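Local atomic coordinates of tegumental protein 20.8 kDa (Clonorchis sinensis, PDB entry 5X2D), a protein that probably binds calcium as a full-length tegumental-allergen-like protein, of which this is the dynein-light-chain-like domain, present as two chains. Residues A[59-64]-A[89-94]. Sequence-based numbering, arbitrary orientation.
Sequences QVMVVD and LFWQTS
The Phe-90 ring carries Val-60 CG1 over one face, 4.1 Å above its plane and offset toward the rim. Val-60 CG2 meets the same ring at CE2, 3.6 Å away. This pair sits on the side of the antiparallel sheet that the dynein-light-chain-like domain packs against helix 36-54, where Leu-46 touches both residues. On the other side lie Gln-59, Met-61, Leu-89 and Trp-91. The indole of Trp-91 is approached obliquely by Met-61 CE. The Gln-59 amide plane is turned 63° from the indole plane.

Strands 59-63 and 89-92 run antiparallel. Gln-59 with Trp-91 and Met-61 with Leu-89 are hydrogen-bonded pairs; Val-60 with Phe-90 is the non-hydrogen-bonded pair between them. The tilted bond is Trp-91 N to Gln-59 O, at 3.0 Å, with the donor 23° from the carbonyl plane. Residues 61-64 also pair with a strand of the second subunit, so the sheet continues across the interface. Met-61 there packs on Met-61 of the second subunit.

The Met-61 chain is extended to SD and then bends at chi3 (55°). This turns CE toward the neighbouring strand, 3.5 Å from Leu-89 CD2.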
ATOM      1  N   GLN A  59      -0.562  -1.101  10.164  1.00 67.69           N
ATOM      2  CA  GLN A  59      -0.325  -1.906   8.978  1.00 66.23           C
ATOM      3  C   GLN A  59       0.974  -1.471   8.332  1.00 83.16           C
ATOM      4  O   GLN A  59       1.141  -0.299   7.977  1.00 85.03           O
ATOM      5  CB  GLN A  59      -1.478  -1.821   7.980  1.00 67.35           C
ATOM      6  CG  GLN A  59      -1.465  -3.041   7.071  1.00 93.00           C
ATOM      7  CD  GLN A  59      -2.718  -3.216   6.256  1.00 90.96           C
ATOM      8  OE1 GLN A  59      -3.355  -2.236   5.858  1.00100.56           O
ATOM      9  NE2 GLN A  59      -3.090  -4.480   6.002  1.00 80.29           N
ATOM     10  N   VAL A  60       1.899  -2.421   8.200  1.00 78.62           N
ATOM     11  CA  VAL A  60       3.235  -2.136   7.684  1.00 78.15           C
ATOM     12  C   VAL A  60       3.384  -2.783   6.315  1.00 85.29           C
ATOM     13  O   VAL A  60       3.234  -4.001   6.160  1.00 82.42           O
ATOM     14  CB  VAL A  60       4.345  -2.659   8.622  1.00 75.52           C
ATOM     15  CG1 VAL A  60       5.712  -2.405   8.019  1.00 75.19           C
ATOM     16  CG2 VAL A  60       4.256  -2.001   9.970  1.00 78.56           C
ATOM     17  N   MET A  61       3.641  -1.961   5.311  1.00 80.51           N
ATOM     18  CA  MET A  61       3.829  -2.487   3.975  1.00 81.67           C
ATOM     19  C   MET A  61       5.234  -2.179   3.488  1.00 81.49           C
ATOM     20  O   MET A  61       5.678  -1.034   3.543  1.00 94.92           O
ATOM     21  CB  MET A  61       2.788  -1.913   3.020  1.00 68.35           C
ATOM     22  CG  MET A  61       3.029  -2.292   1.580  1.00 70.08           C
ATOM     23  SD  MET A  61       1.655  -1.744   0.575  1.00 80.07           S
ATOM     24  CE  MET A  61       1.629  -0.035   0.998  1.00 88.95           C
ATOM     25  N   VAL A  62       5.944  -3.210   3.050  1.00 78.91           N
ATOM     26  CA  VAL A  62       7.284  -3.048   2.503  1.00 83.48           C
ATOM     27  C   VAL A  62       7.267  -3.268   0.990  1.00 84.87           C
ATOM     28  O   VAL A  62       6.670  -4.227   0.510  1.00 76.54           O
ATOM     29  CB  VAL A  62       8.278  -4.027   3.168  1.00 87.28           C
ATOM     30  CG1 VAL A  62       9.700  -3.776   2.679  1.00 89.92           C
ATOM     31  CG2 VAL A  62       8.192  -3.916   4.693  1.00 88.67           C
ATOM     32  N   VAL A  63       7.912  -2.377   0.243  1.00 83.99           N
ATOM     33  CA  VAL A  63       7.941  -2.481  -1.217  1.00 87.95           C
ATOM     34  C   VAL A  63       9.346  -2.464  -1.816  1.00 96.08           C
ATOM     35  O   VAL A  63      10.200  -1.669  -1.415  1.00112.46           O
ATOM     36  CB  VAL A  63       7.121  -1.357  -1.883  1.00 86.31           C
ATOM     37  CG1 VAL A  63       7.233  -1.430  -3.416  1.00 91.65           C
ATOM     38  CG2 VAL A  63       5.697  -1.451  -1.456  1.00 79.58           C
ATOM     39  N   ASP A  64       9.567  -3.349  -2.785  1.00112.08           N
ATOM     40  CA  ASP A  64      10.786  -3.362  -3.591  1.00104.29           C
ATOM     41  C   ASP A  64      10.358  -2.917  -4.983  1.00104.78           C
ATOM     42  O   ASP A  64       9.939  -3.726  -5.803  1.00105.99           O
ATOM     43  CB  ASP A  64      11.341  -4.795  -3.607  1.00107.11           C
ATOM     44  CG  ASP A  64      12.852  -4.877  -3.787  1.00125.22           C
ATOM     45  OD1 ASP A  64      13.434  -4.162  -4.638  1.00118.99           O
ATOM     46  OD2 ASP A  64      13.461  -5.694  -3.062  1.00122.91           O
ATOM     47  N   LEU A  89       6.073   1.517   4.444  1.00 76.94           N
ATOM     48  CA  LEU A  89       4.870   2.296   4.701  1.00 77.56           C
ATOM     49  C   LEU A  89       4.250   1.916   6.052  1.00 78.83           C
ATOM     50  O   LEU A  89       3.975   0.731   6.315  1.00 75.89           O
ATOM     51  CB  LEU A  89       3.842   2.105   3.572  1.00 76.67           C
ATOM     52  CG  LEU A  89       4.142   2.795   2.239  1.00 78.68           C
ATOM     53  CD1 LEU A  89       5.018   1.905   1.413  1.00 77.10           C
ATOM     54  CD2 LEU A  89       2.890   3.170   1.469  1.00 74.06           C
ATOM     55  N   PHE A  90       4.044   2.911   6.912  1.00 74.23           N
ATOM     56  CA  PHE A  90       3.351   2.677   8.175  1.00 79.20           C
ATOM     57  C   PHE A  90       2.014   3.402   8.209  1.00 84.40           C
ATOM     58  O   PHE A  90       1.929   4.581   7.836  1.00 83.85           O
ATOM     59  CB  PHE A  90       4.210   3.103   9.366  1.00 67.16           C
ATOM     60  CG  PHE A  90       5.440   2.254   9.553  1.00 74.68           C
ATOM     61  CD1 PHE A  90       6.530   2.372   8.676  1.00 74.93           C
ATOM     62  CD2 PHE A  90       5.509   1.321  10.583  1.00 67.91           C
ATOM     63  CE1 PHE A  90       7.674   1.593   8.841  1.00 80.18           C
ATOM     64  CE2 PHE A  90       6.646   0.531  10.755  1.00 87.25           C
ATOM     65  CZ  PHE A  90       7.734   0.666   9.879  1.00 85.84           C
ATOM     66  N   TRP A  91       0.983   2.673   8.640  1.00 78.44           N
ATOM     67  CA  TRP A  91      -0.349   3.207   8.903  1.00 82.03           C
ATOM     68  C   TRP A  91      -0.840   2.698  10.235  1.00 78.21           C
ATOM     69  O   TRP A  91      -1.020   1.497  10.393  1.00 84.98           O
ATOM     70  CB  TRP A  91      -1.382   2.750   7.870  1.00 93.46           C
ATOM     71  CG  TRP A  91      -1.227   3.209   6.478  1.00107.32           C
ATOM     72  CD1 TRP A  91      -1.277   4.492   6.024  1.00107.31           C
ATOM     73  CD2 TRP A  91      -1.059   2.377   5.324  1.00118.00           C
ATOM     74  NE1 TRP A  91      -1.128   4.515   4.657  1.00114.60           N
ATOM     75  CE2 TRP A  91      -0.991   3.228   4.203  1.00115.80           C
ATOM     76  CE3 TRP A  91      -0.952   0.994   5.132  1.00123.55           C
ATOM     77  CZ2 TRP A  91      -0.817   2.746   2.911  1.00109.70           C
ATOM     78  CZ3 TRP A  91      -0.782   0.520   3.852  1.00120.51           C
ATOM     79  CH2 TRP A  91      -0.723   1.396   2.758  1.00115.49           C
ATOM     80  N   GLN A  92      -1.163   3.588  11.156  1.00 71.64           N
ATOM     81  CA  GLN A  92      -1.898   3.171  12.331  1.00 66.74           C
ATOM     82  C   GLN A  92      -3.355   3.012  11.906  1.00 67.85           C
ATOM     83  O   GLN A  92      -3.930   3.922  11.361  1.00 68.19           O
ATOM     84  CB  GLN A  92      -1.729   4.196  13.423  1.00 67.03           C
ATOM     85  CG  GLN A  92      -2.510   3.943  14.664  1.00 74.52           C
ATOM     86  CD  GLN A  92      -2.290   5.045  15.673  1.00 81.37           C
ATOM     87  OE1 GLN A  92      -2.310   6.241  15.329  1.00 69.84           O
ATOM     88  NE2 GLN A  92      -2.030   4.657  16.917  1.00 91.97           N
ATOM     89  N   THR A  93      -3.930   1.823  12.059  1.00 92.85           N
ATOM     90  CA  THR A  93      -5.302   1.611  11.582  1.00 90.00           C
ATOM     91  C   THR A  93      -6.357   1.828  12.663  1.00 89.89           C
ATOM     92  O   THR A  93      -7.530   1.925  12.343  1.00 90.61           O
ATOM     93  CB  THR A  93      -5.503   0.185  10.986  1.00 96.97           C
ATOM     94  OG1 THR A  93      -5.011  -0.805  11.899  1.00109.56           O
ATOM     95  CG2 THR A  93      -4.762   0.026   9.659  1.00 85.14           C
ATOM     96  N   SER A  94      -5.942   1.915  13.929  1.00 91.15           N
ATOM     97  CA  SER A  94      -6.828   2.236  15.061  1.00 95.94           C
ATOM     98  C   SER A  94      -5.982   2.698  16.240  1.00102.53           C
ATOM     99  O   SER A  94      -4.773   2.475  16.236  1.00102.24           O
ATOM    100  CB  SER A  94      -7.682   1.030  15.477  1.00105.92           C
ATOM    101  OG  SER A  94      -8.772   0.824  14.594  1.00108.29           O
TER